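Local atomic coordinates of alpha-glucosidase ([Eubacterium] rectale, PDB entry 6PNR), a protein that probably hydrolyses alpha-glycosides of sulfoquinovose, the sulfonated sugar of plant sulfolipid, as a sulfoquinovosidase of glycoside hydrolase family 31. Residues 128-133 / 191-196; 289-294 / 318-323; 452-457 / 485-490. One frame throughout, in Å; residues are numbered along the deposited sequence. Where two conformers were deposited one is given.

Contact 1: 128-133 / 191-196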
loop_
_atom_site.group_PDB
_atom_site.type_symbol
_atom_site.label_atom_id
_atom_site.label_comp_id
_atom_site.label_asym_id
_atom_site.label_seq_id
_atom_site.Cartn_x
_atom_site.Cartn_y
_atom_site.Cartn_z
ATOM N N GLY A 128 -16.236 -9.474 -4.307
ATOM C CA GLY A 128 -15.565 -8.320 -4.859
ATOM C C GLY A 128 -14.243 -7.961 -4.211
ATOM O O GLY A 128 -13.571 -7.045 -4.695
ATOM N N ARG A 129 -13.839 -8.652 -3.142
ATOM C CA ARG A 129 -12.569 -8.374 -2.479
ATOM C C ARG A 129 -11.854 -9.680 -2.163
ATOM O O ARG A 129 -12.397 -10.773 -2.343
ATOM C CB ARG A 129 -12.777 -7.549 -1.198
ATOM C CG ARG A 129 -13.267 -6.121 -1.460
ATOM C CD ARG A 129 -13.610 -5.380 -0.173
ATOM N NE ARG A 129 -14.103 -4.030 -0.446
ATOM C CZ ARG A 129 -15.391 -3.720 -0.573
ATOM N NH1 ARG A 129 -16.319 -4.663 -0.449
ATOM N NH2 ARG A 129 -15.751 -2.471 -0.836
ATOM N N ASN A 130 -10.613 -9.564 -1.689
ATOM C CA ASN A 130 -9.868 -10.720 -1.215
ATOM C C ASN A 130 -9.557 -10.569 0.271
ATOM O O ASN A 130 -9.398 -9.453 0.789
ATOM C CB ASN A 130 -8.572 -10.933 -2.012
ATOM C CG ASN A 130 -7.583 -9.798 -1.841
ATOM O OD1 ASN A 130 -7.851 -8.655 -2.222
ATOM N ND2 ASN A 130 -6.417 -10.114 -1.292
ATOM N N PHE A 131 -9.460 -11.710 0.948
ATOM C CA PHE A 131 -9.338 -11.752 2.406
ATOM C C PHE A 131 -8.189 -12.679 2.786
ATOM O O PHE A 131 -8.336 -13.914 2.741
ATOM C CB PHE A 131 -10.664 -12.178 3.021
ATOM C CG PHE A 131 -11.772 -11.190 2.762
ATOM C CD1 PHE A 131 -12.500 -11.232 1.580
ATOM C CD2 PHE A 131 -12.046 -10.176 3.672
ATOM C CE1 PHE A 131 -13.480 -10.298 1.324
ATOM C CE2 PHE A 131 -13.044 -9.240 3.418
ATOM C CZ PHE A 131 -13.761 -9.305 2.246
ATOM N N PRO A 132 -7.014 -12.126 3.078
ATOM C CA PRO A 132 -5.945 -12.916 3.698
ATOM C C PRO A 132 -6.397 -13.505 5.025
ATOM O O PRO A 132 -7.110 -12.865 5.798
ATOM C CB PRO A 132 -4.824 -11.887 3.900
ATOM C CG PRO A 132 -5.048 -10.913 2.782
ATOM C CD PRO A 132 -6.535 -10.820 2.592
ATOM N N ILE A 133 -5.966 -14.736 5.282
ATOM C CA ILE A 133 -6.334 -15.481 6.485
ATOM C C ILE A 133 -5.079 -15.578 7.346
ATOM O O ILE A 133 -4.245 -16.471 7.152
ATOM C CB ILE A 133 -6.890 -16.876 6.131
ATOM C CG1 ILE A 133 -8.017 -16.768 5.097
ATOM C CG2 ILE A 133 -7.311 -17.661 7.405
ATOM C CD1 ILE A 133 -9.220 -15.941 5.528
ATOM N N ASP A 191 -10.036 -15.201 -2.512
ATOM C CA ASP A 191 -10.149 -14.137 -3.502
ATOM C C ASP A 191 -11.518 -14.233 -4.160
ATOM O O ASP A 191 -11.777 -15.172 -4.920
ATOM C CB ASP A 191 -9.010 -14.270 -4.515
ATOM C CG ASP A 191 -9.070 -13.249 -5.639
ATOM O OD1 ASP A 191 -10.013 -12.426 -5.697
ATOM O OD2 ASP A 191 -8.139 -13.265 -6.475
ATOM N N PHE A 192 -12.394 -13.261 -3.881
ATOM C CA PHE A 192 -13.737 -13.240 -4.461
ATOM C C PHE A 192 -13.912 -12.093 -5.461
ATOM O O PHE A 192 -15.019 -11.557 -5.617
ATOM C CB PHE A 192 -14.804 -13.136 -3.375
ATOM C CG PHE A 192 -14.693 -14.183 -2.298
ATOM C CD1 PHE A 192 -15.323 -15.415 -2.438
ATOM C CD2 PHE A 192 -13.972 -13.927 -1.136
ATOM C CE1 PHE A 192 -15.227 -16.391 -1.439
ATOM C CE2 PHE A 192 -13.870 -14.889 -0.136
ATOM C CZ PHE A 192 -14.506 -16.128 -0.287
ATOM N N ARG A 193 -12.830 -11.708 -6.139
ATOM C CA ARG A 193 -12.858 -10.562 -7.038
ATOM C C ARG A 193 -13.356 -10.899 -8.440
ATOM O O ARG A 193 -13.745 -9.986 -9.174
ATOM C CB ARG A 193 -11.465 -9.933 -7.124
ATOM C CG ARG A 193 -11.034 -9.218 -5.841
ATOM C CD ARG A 193 -9.581 -8.754 -5.912
ATOM N NE ARG A 193 -8.658 -9.880 -5.837
ATOM C CZ ARG A 193 -7.345 -9.763 -5.686
ATOM N NH1 ARG A 193 -6.785 -8.559 -5.603
ATOM N NH2 ARG A 193 -6.591 -10.854 -5.617
ATOM N N ASN A 194 -13.380 -12.172 -8.823
ATOM C CA ASN A 194 -13.720 -12.568 -10.188
ATOM C C ASN A 194 -15.164 -13.062 -10.284
ATOM O O ASN A 194 -15.640 -13.790 -9.411
ATOM C CB ASN A 194 -12.752 -13.645 -10.673
ATOM C CG ASN A 194 -11.312 -13.167 -10.676
ATOM O OD1 ASN A 194 -10.562 -13.383 -9.722
ATOM N ND2 ASN A 194 -10.922 -12.511 -11.745
ATOM N N ASP A 195 -15.862 -12.646 -11.352
ATOM C CA ASP A 195 -17.282 -12.973 -11.508
ATOM C C ASP A 195 -17.526 -14.473 -11.634
ATOM O O ASP A 195 -18.554 -14.982 -11.169
ATOM C CB ASP A 195 -17.869 -12.289 -12.749
ATOM C CG ASP A 195 -18.147 -10.814 -12.552
ATOM O OD1 ASP A 195 -18.336 -10.363 -11.402
ATOM O OD2 ASP A 195 -18.190 -10.102 -13.578
ATOM N N SER A 196 -16.646 -15.194 -12.317
ATOM C CA SER A 196 -16.980 -16.569 -12.671
ATOM C C SER A 196 -16.345 -17.602 -11.750
ATOM O O SER A 196 -16.532 -18.805 -11.973
ATOM C CB SER A 196 -16.594 -16.860 -14.132
ATOM O OG SER A 196 -15.191 -16.794 -14.333
#
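G128 meets F192 through its backbone: G128 N donates to F192 O at 2.7 Å, from above the carbonyl plane. At G128 the backbone turns with a positive phi of 93°, and a CB there would jam against the carbonyl oxygen of the preceding residue. Its own O rests 3.5 Å from R193 CG, where the arginine chain sets off across the strand. R129 turns its side chain away from the partner and towards Y123, a cation-pi pair, while R129 O accepts from F192 N at 2.9 Å and lies at the edge of the F192 ring, in its plane.

N130 and D191 form an antiparallel non-hydrogen-bonded pair, CA to CA 4.1 Å. Strand 130-133 is here an outermost strand of a six-stranded antiparallel sheet in the N-terminal part of the chain, running alongside strand 188-194. On the face that carries both side chains, R193 folds back over D191: NE reaches OD1 at 2.9 Å and NH2 reaches OD2, a two-pronged side-on salt bridge. D191 OD1 also takes R193 N from the opposite face of its plane, closing an Asx turn. The bend at chi3 (-71°) brings the guanidinium round to the carboxylate and lays it flat against the N130 amide, the planes 20° apart and OD1 3.5 Å from NH1. N130 ND2 bonds to D189, which helps fix the amide's rotation.

F131 sits on the other face. Its ring crosses F192 at about a right angle, edge atom CD1 lying 4.1 Å from F192 CD2, and Y162 meets the F131 ring edge-to-face.

Contact 2: 289-294 / 318-323. With 9VH ([(3~{S},4~{R},5~{R})-4,5-bis(oxidanyl)piperidin-3-yl]methanesulfonic acid), chain C.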
loop_
_atom_site.group_PDB
_atom_site.type_symbol
_atom_site.label_atom_id
_atom_site.label_comp_id
_atom_site.label_asym_id
_atom_site.label_seq_id
_atom_site.Cartn_x
_atom_site.Cartn_y
_atom_site.Cartn_z
ATOM N N TRP A 289 1.813 -9.014 33.176
ATOM C CA TRP A 289 1.468 -10.335 32.619
ATOM C C TRP A 289 2.116 -11.444 33.456
ATOM O O TRP A 289 3.095 -12.092 33.076
ATOM C CB TRP A 289 1.858 -10.420 31.147
ATOM C CG TRP A 289 1.067 -9.476 30.260
ATOM C CD1 TRP A 289 0.157 -8.536 30.665
ATOM C CD2 TRP A 289 1.117 -9.393 28.832
ATOM N NE1 TRP A 289 -0.347 -7.868 29.578
ATOM C CE2 TRP A 289 0.221 -8.377 28.442
ATOM C CE3 TRP A 289 1.826 -10.085 27.843
ATOM C CZ2 TRP A 289 0.014 -8.040 27.116
ATOM C CZ3 TRP A 289 1.625 -9.740 26.524
ATOM C CH2 TRP A 289 0.720 -8.728 26.171
ATOM N N ASP A 290 1.514 -11.656 34.624
ATOM C CA ASP A 290 1.961 -12.650 35.599
ATOM C C ASP A 290 0.700 -13.082 36.351
ATOM O O ASP A 290 0.238 -12.361 37.237
ATOM C CB ASP A 290 3.003 -12.037 36.526
ATOM C CG ASP A 290 3.699 -13.066 37.404
ATOM O OD1 ASP A 290 3.710 -14.265 37.050
ATOM O OD2 ASP A 290 4.239 -12.655 38.453
ATOM N N TRP A 291 0.134 -14.234 35.975
ATOM C CA TRP A 291 -1.280 -14.540 36.238
ATOM C C TRP A 291 -1.519 -15.098 37.645
ATOM O O TRP A 291 -2.053 -16.190 37.828
ATOM C CB TRP A 291 -1.800 -15.502 35.175
ATOM C CG TRP A 291 -1.321 -15.128 33.806
ATOM C CD1 TRP A 291 -0.609 -15.912 32.935
ATOM C CD2 TRP A 291 -1.476 -13.856 33.167
ATOM N NE1 TRP A 291 -0.321 -15.202 31.789
ATOM C CE2 TRP A 291 -0.851 -13.943 31.903
ATOM C CE3 TRP A 291 -2.092 -12.652 33.532
ATOM C CZ2 TRP A 291 -0.820 -12.871 31.008
ATOM C CZ3 TRP A 291 -2.066 -11.589 32.628
ATOM C CH2 TRP A 291 -1.441 -11.709 31.388
ATOM N N LYS A 292 -1.120 -14.302 38.641
ATOM C CA LYS A 292 -1.451 -14.486 40.049
ATOM C C LYS A 292 -1.917 -13.141 40.577
ATOM O O LYS A 292 -1.434 -12.100 40.126
ATOM C CB LYS A 292 -0.242 -14.965 40.868
ATOM C CG LYS A 292 0.466 -16.160 40.241
ATOM C CD LYS A 292 1.402 -16.871 41.213
ATOM C CE LYS A 292 2.652 -16.081 41.506
ATOM N NZ LYS A 292 3.576 -16.881 42.367
ATOM N N TYR A 293 -2.862 -13.148 41.523
ATOM C CA TYR A 293 -3.420 -11.866 41.930
ATOM C C TYR A 293 -2.340 -11.025 42.600
ATOM O O TYR A 293 -1.364 -11.540 43.153
ATOM C CB TYR A 293 -4.651 -12.037 42.819
ATOM C CG TYR A 293 -4.426 -12.296 44.293
ATOM C CD1 TYR A 293 -4.341 -13.594 44.780
ATOM C CD2 TYR A 293 -4.371 -11.243 45.210
ATOM C CE1 TYR A 293 -4.162 -13.848 46.126
ATOM C CE2 TYR A 293 -4.187 -11.489 46.571
ATOM C CZ TYR A 293 -4.088 -12.799 47.017
ATOM O OH TYR A 293 -3.910 -13.073 48.358
ATOM N N HIS A 294 -2.476 -9.713 42.459
ATOM C CA HIS A 294 -1.457 -8.777 42.910
ATOM C C HIS A 294 -1.731 -8.457 44.373
ATOM O O HIS A 294 -2.735 -7.817 44.696
ATOM C CB HIS A 294 -1.464 -7.517 42.046
ATOM C CG HIS A 294 -0.226 -6.688 42.187
ATOM N ND1 HIS A 294 -0.017 -5.842 43.256
ATOM C CD2 HIS A 294 0.870 -6.584 41.402
ATOM C CE1 HIS A 294 1.156 -5.250 43.120
ATOM N NE2 HIS A 294 1.718 -5.685 42.005
ATOM N N TYR A 318 -8.449 -11.847 34.092
ATOM C CA TYR A 318 -7.777 -11.708 32.807
ATOM C C TYR A 318 -6.572 -12.636 32.792
ATOM O O TYR A 318 -5.816 -12.660 33.763
ATOM C CB TYR A 318 -7.332 -10.239 32.590
ATOM C CG TYR A 318 -6.514 -10.013 31.333
ATOM C CD1 TYR A 318 -5.174 -10.408 31.263
ATOM C CD2 TYR A 318 -7.068 -9.388 30.221
ATOM C CE1 TYR A 318 -4.434 -10.227 30.130
ATOM C CE2 TYR A 318 -6.319 -9.184 29.076
ATOM C CZ TYR A 318 -5.002 -9.623 29.034
ATOM O OH TYR A 318 -4.217 -9.437 27.910
ATOM N N VAL A 319 -6.379 -13.372 31.688
ATOM C CA VAL A 319 -5.148 -14.108 31.407
ATOM C C VAL A 319 -4.892 -14.046 29.906
ATOM O O VAL A 319 -5.807 -13.850 29.101
ATOM C CB VAL A 319 -5.195 -15.605 31.839
ATOM C CG1 VAL A 319 -5.337 -15.742 33.349
ATOM C CG2 VAL A 319 -6.333 -16.289 31.152
ATOM N N ASN A 320 -3.639 -14.246 29.531
ATOM C CA ASN A 320 -3.295 -14.412 28.125
ATOM C C ASN A 320 -2.110 -15.366 28.062
ATOM O O ASN A 320 -1.544 -15.733 29.099
ATOM C CB ASN A 320 -3.057 -13.045 27.430
ATOM C CG ASN A 320 -1.692 -12.384 27.726
ATOM O OD1 ASN A 320 -0.653 -13.048 27.799
ATOM N ND2 ASN A 320 -1.694 -11.037 27.811
ATOM N N PRO A 321 -1.756 -15.865 26.868
ATOM C CA PRO A 321 -0.835 -17.012 26.840
ATOM C C PRO A 321 0.640 -16.631 26.841
ATOM O O PRO A 321 1.486 -17.439 26.439
ATOM C CB PRO A 321 -1.226 -17.727 25.547
ATOM C CG PRO A 321 -1.614 -16.625 24.642
ATOM C CD PRO A 321 -2.228 -15.534 25.512
ATOM N N TYR A 322 0.965 -15.423 27.301
ATOM C CA TYR A 322 2.339 -14.940 27.368
ATOM C C TYR A 322 2.672 -14.548 28.804
ATOM O O TYR A 322 1.780 -14.362 29.633
ATOM C CB TYR A 322 2.548 -13.742 26.428
ATOM C CG TYR A 322 1.862 -13.912 25.077
ATOM C CD1 TYR A 322 2.176 -14.978 24.246
ATOM C CD2 TYR A 322 0.903 -13.000 24.636
ATOM C CE1 TYR A 322 1.557 -15.140 23.009
ATOM C CE2 TYR A 322 0.290 -13.147 23.400
ATOM C CZ TYR A 322 0.610 -14.226 22.603
ATOM O OH TYR A 322 -0.006 -14.387 21.389
ATOM N N LEU A 323 3.967 -14.401 29.098
ATOM C CA LEU A 323 4.414 -14.059 30.451
ATOM C C LEU A 323 5.550 -13.055 30.365
ATOM O O LEU A 323 6.559 -13.325 29.712
ATOM C CB LEU A 323 4.871 -15.314 31.205
ATOM C CG LEU A 323 3.759 -16.304 31.484
ATOM C CD1 LEU A 323 4.347 -17.667 31.895
ATOM C CD2 LEU A 323 2.846 -15.718 32.572
HETATM O O1 9VH C . -3.059 -3.556 28.028
HETATM S S1 9VH C . -3.000 -5.005 28.093
HETATM O O2 9VH C . -2.428 -5.538 26.881
HETATM O O3 9VH C . -2.361 -5.450 29.308
HETATM C C1 9VH C . -4.694 -5.520 28.172
HETATM C C2 9VH C . -5.515 -5.206 26.914
HETATM C C3 9VH C . -5.106 -6.188 25.827
HETATM N N1 9VH C . -5.957 -6.271 24.640
HETATM C C4 9VH C . -7.370 -6.438 24.979
HETATM C C5 9VH C . -7.822 -5.317 25.902
HETATM O O4 9VH C . -9.202 -5.516 26.198
HETATM C C6 9VH C . -7.012 -5.339 27.190
HETATM O O5 9VH C . -7.440 -4.299 28.066
#
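W291 and N320 cross at about a right angle, the indole and amide planes 76° apart, with N320 OD1 3.2 Å from W291 CZ2. The same amide stands nearly upright on W289, planes 84° apart: its ND2 sits over the centre of that indole, 3.3 Å from W289 CE2. N320 is thus wedged between two tryptophans. Its amide is held at both ends, ND2 donating almost straight to Y318 OH at 3.0 Å and OD1 accepting from Y322 N in an Asx turn.

This turn follows strand 314-319 of the catalytic TIM barrel and leads into strand 322-324, at the rim of the inhibitor pocket. W289 points its indole N-H into that pocket: NE1 bonds to sulfonate oxygen O3 of 9VH at 3.2 Å, nearly straight, while R286 is another of the ligand's partners. Y318 OH, besides receiving N320, is hydrogen-bonded to D390.

The W291 indole lies with one face against the backbone, V319 CA 4.0 Å from the centroid of its six-membered ring in a CH-pi contact. Its CH2 meets the edge of the Y318 ring, CE1 at 3.6 Å. At the pyrrole end NE1 makes a weak, bent bond to Y322 O at 3.1 Å, and L323 CD2 packs beside it.

Contact 3: 452-457 / 485-490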
loop_
_atom_site.group_PDB
_atom_site.type_symbol
_atom_site.label_atom_id
_atom_site.label_comp_id
_atom_site.label_asym_id
_atom_site.label_seq_id
_atom_site.Cartn_x
_atom_site.Cartn_y
_atom_site.Cartn_z
ATOM N N THR A 452 -15.986 -20.225 24.850
ATOM C CA THR A 452 -17.324 -20.089 25.425
ATOM C C THR A 452 -18.013 -18.781 25.044
ATOM O O THR A 452 -19.243 -18.700 25.120
ATOM C CB THR A 452 -17.269 -20.181 26.953
ATOM O OG1 THR A 452 -16.210 -19.351 27.445
ATOM C CG2 THR A 452 -17.045 -21.622 27.412
ATOM N N LEU A 453 -17.261 -17.756 24.650
ATOM C CA LEU A 453 -17.843 -16.462 24.311
ATOM C C LEU A 453 -16.815 -15.619 23.561
ATOM O O LEU A 453 -15.685 -15.464 24.033
ATOM C CB LEU A 453 -18.316 -15.728 25.576
ATOM C CG LEU A 453 -18.799 -14.273 25.429
ATOM C CD1 LEU A 453 -20.090 -14.188 24.609
ATOM C CD2 LEU A 453 -19.016 -13.628 26.785
ATOM N N LEU A 454 -17.181 -15.091 22.395
ATOM C CA LEU A 454 -16.337 -14.146 21.675
ATOM C C LEU A 454 -16.573 -12.733 22.192
ATOM O O LEU A 454 -17.622 -12.431 22.766
ATOM C CB LEU A 454 -16.637 -14.165 20.171
ATOM C CG LEU A 454 -15.943 -15.123 19.211
ATOM C CD1 LEU A 454 -16.317 -14.721 17.783
ATOM C CD2 LEU A 454 -14.448 -15.078 19.398
ATOM N N TRP A 455 -15.585 -11.858 21.979
ATOM C CA TRP A 455 -15.865 -10.430 21.936
ATOM C C TRP A 455 -15.124 -9.854 20.737
ATOM O O TRP A 455 -14.159 -10.440 20.234
ATOM C CB TRP A 455 -15.541 -9.706 23.271
ATOM C CG TRP A 455 -14.246 -8.921 23.384
ATOM C CD1 TRP A 455 -14.080 -7.570 23.204
ATOM C CD2 TRP A 455 -12.963 -9.431 23.784
ATOM N NE1 TRP A 455 -12.773 -7.221 23.439
ATOM C CE2 TRP A 455 -12.064 -8.342 23.792
ATOM C CE3 TRP A 455 -12.489 -10.706 24.135
ATOM C CZ2 TRP A 455 -10.710 -8.488 24.121
ATOM C CZ3 TRP A 455 -11.155 -10.854 24.464
ATOM C CH2 TRP A 455 -10.273 -9.746 24.450
ATOM N N ALA A 456 -15.631 -8.726 20.239
ATOM C CA ALA A 456 -15.154 -8.132 18.992
ATOM C C ALA A 456 -13.753 -7.520 19.102
ATOM O O ALA A 456 -13.355 -6.811 18.169
ATOM C CB ALA A 456 -16.156 -7.077 18.498
ATOM N N GLY A 457 -12.977 -7.736 20.158
ATOM C CA GLY A 457 -11.629 -7.196 20.182
ATOM C C GLY A 457 -11.654 -5.699 20.432
ATOM O O GLY A 457 -12.653 -5.143 20.903
ATOM N N GLY A 485 -21.694 -18.290 17.765
ATOM C CA GLY A 485 -22.988 -17.665 17.959
ATOM C C GLY A 485 -23.136 -16.786 19.172
ATOM O O GLY A 485 -24.200 -16.179 19.353
ATOM N N LEU A 486 -22.108 -16.703 20.023
ATOM C CA LEU A 486 -22.128 -15.847 21.203
ATOM C C LEU A 486 -21.012 -14.822 21.076
ATOM O O LEU A 486 -19.842 -15.197 21.013
ATOM C CB LEU A 486 -21.926 -16.652 22.487
ATOM C CG LEU A 486 -22.831 -17.868 22.691
ATOM C CD1 LEU A 486 -22.485 -18.530 24.017
ATOM C CD2 LEU A 486 -24.257 -17.434 22.660
ATOM N N THR A 487 -21.363 -13.543 21.062
ATOM C CA THR A 487 -20.334 -12.517 21.029
ATOM C C THR A 487 -20.839 -11.257 21.720
ATOM O O THR A 487 -22.016 -11.144 22.079
ATOM C CB THR A 487 -19.877 -12.234 19.589
ATOM O OG1 THR A 487 -18.654 -11.478 19.620
ATOM C CG2 THR A 487 -20.949 -11.478 18.812
ATOM N N HIS A 488 -19.928 -10.301 21.896
ATOM C CA HIS A 488 -20.241 -9.030 22.536
ATOM C C HIS A 488 -19.106 -8.054 22.231
ATOM O O HIS A 488 -18.182 -8.370 21.483
ATOM C CB HIS A 488 -20.469 -9.207 24.042
ATOM C CG HIS A 488 -19.223 -9.414 24.855
ATOM N ND1 HIS A 488 -18.521 -10.601 24.859
ATOM C CD2 HIS A 488 -18.603 -8.609 25.755
ATOM C CE1 HIS A 488 -17.514 -10.515 25.712
ATOM N NE2 HIS A 488 -17.540 -9.313 26.266
ATOM N N SER A 489 -19.193 -6.846 22.785
ATOM C CA SER A 489 -18.136 -5.861 22.569
ATOM C C SER A 489 -17.905 -5.052 23.837
ATOM O O SER A 489 -18.737 -5.054 24.754
ATOM C CB SER A 489 -18.475 -4.915 21.398
ATOM O OG SER A 489 -19.730 -4.277 21.620
ATOM N N ASP A 490 -16.745 -4.372 23.880
ATOM C CA ASP A 490 -16.479 -3.344 24.894
ATOM C C ASP A 490 -17.473 -2.200 24.740
ATOM O O ASP A 490 -17.454 -1.502 23.721
ATOM C CB ASP A 490 -15.061 -2.763 24.728
ATOM C CG ASP A 490 -13.953 -3.800 24.806
ATOM O OD1 ASP A 490 -14.045 -4.717 25.638
ATOM O OD2 ASP A 490 -12.957 -3.652 24.049
HETATM O O HOH W 1 -10.744 -5.007 24.104
HETATM O O HOH W 2 -15.270 -5.015 21.420
#
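H488 lies under W455: the tryptophan CB sits over one face of the imidazole in a CH-pi contact, 3.5 Å from the ring centroid, and reaches CE1 at 3.2 Å. H488 ND1 donates to L454 O at 2.9 Å, a bent bond in which the oxygen is tilted 29° from the ring plane. The imidazole gets there because CG stands between the backbone N and the carbonyl carbon (chi1 75°), swinging the ring back over the neighbouring segment. L453 CD2 approaches the same ring obliquely, and its other branch, CD1, packs against L486 CB.

Two backbone bonds join the segments, one two residues before the histidine (L454 N to L486 O, 3.0 Å) and one at its own carbonyl (A456 N to H488 O, 2.9 Å). Further along, the indole NE1 of W455 and the D490 carboxylate are joined through a water, which accepts from NE1 at 3.1 Å and donates a hydrogen bond to D490 OD2. A second water accepts from D490 N and lies within bonding distance of G457 O.

Both loops belong to the GH31 barrel domain and flank helix 469-481, and R521, outside the two segments, ties them together. This arginine forms a salt bridge with D490, is hydrogen-bonded to H488 NE2, and makes a cation-pi pair with W455. Edge-to-face F519 and F439 hem in the imidazole. With an alanine here instead of H488, L454 O would probably lose its imidazole donor and R521 the acceptor at NE2, and a gap would open beneath W455 CB.

W455 also touches 9VH, so the histidine stands in the second shell of the pocket. With NE2 facing the arginine and ND1 acting as donor, a neutral imidazole protonated on ND1 is the likely form.

In the fold
Along the chain the three contacts come in series, each closing before the next opens. Contact 1 joins strands 130-133 and 188-194 of the six-stranded antiparallel sheet of the N-terminal part, and its centre lies 39 Å from that of contact 2, on the opposite side of the chain's centre. Contacts 2 and 3 both belong to the family 31 TIM-barrel domain; their centres are 21 Å apart and their nearest atoms about 6 Å. Contact 2 joins the loop after strand 285-287 to the end of strand 314-319 and the start of strand 322-324; contact 3 brackets helix 469-481. Both line the 9VH pocket, whereas contact 1, 26 Å from contact 3 between centres, is structural packing away from it.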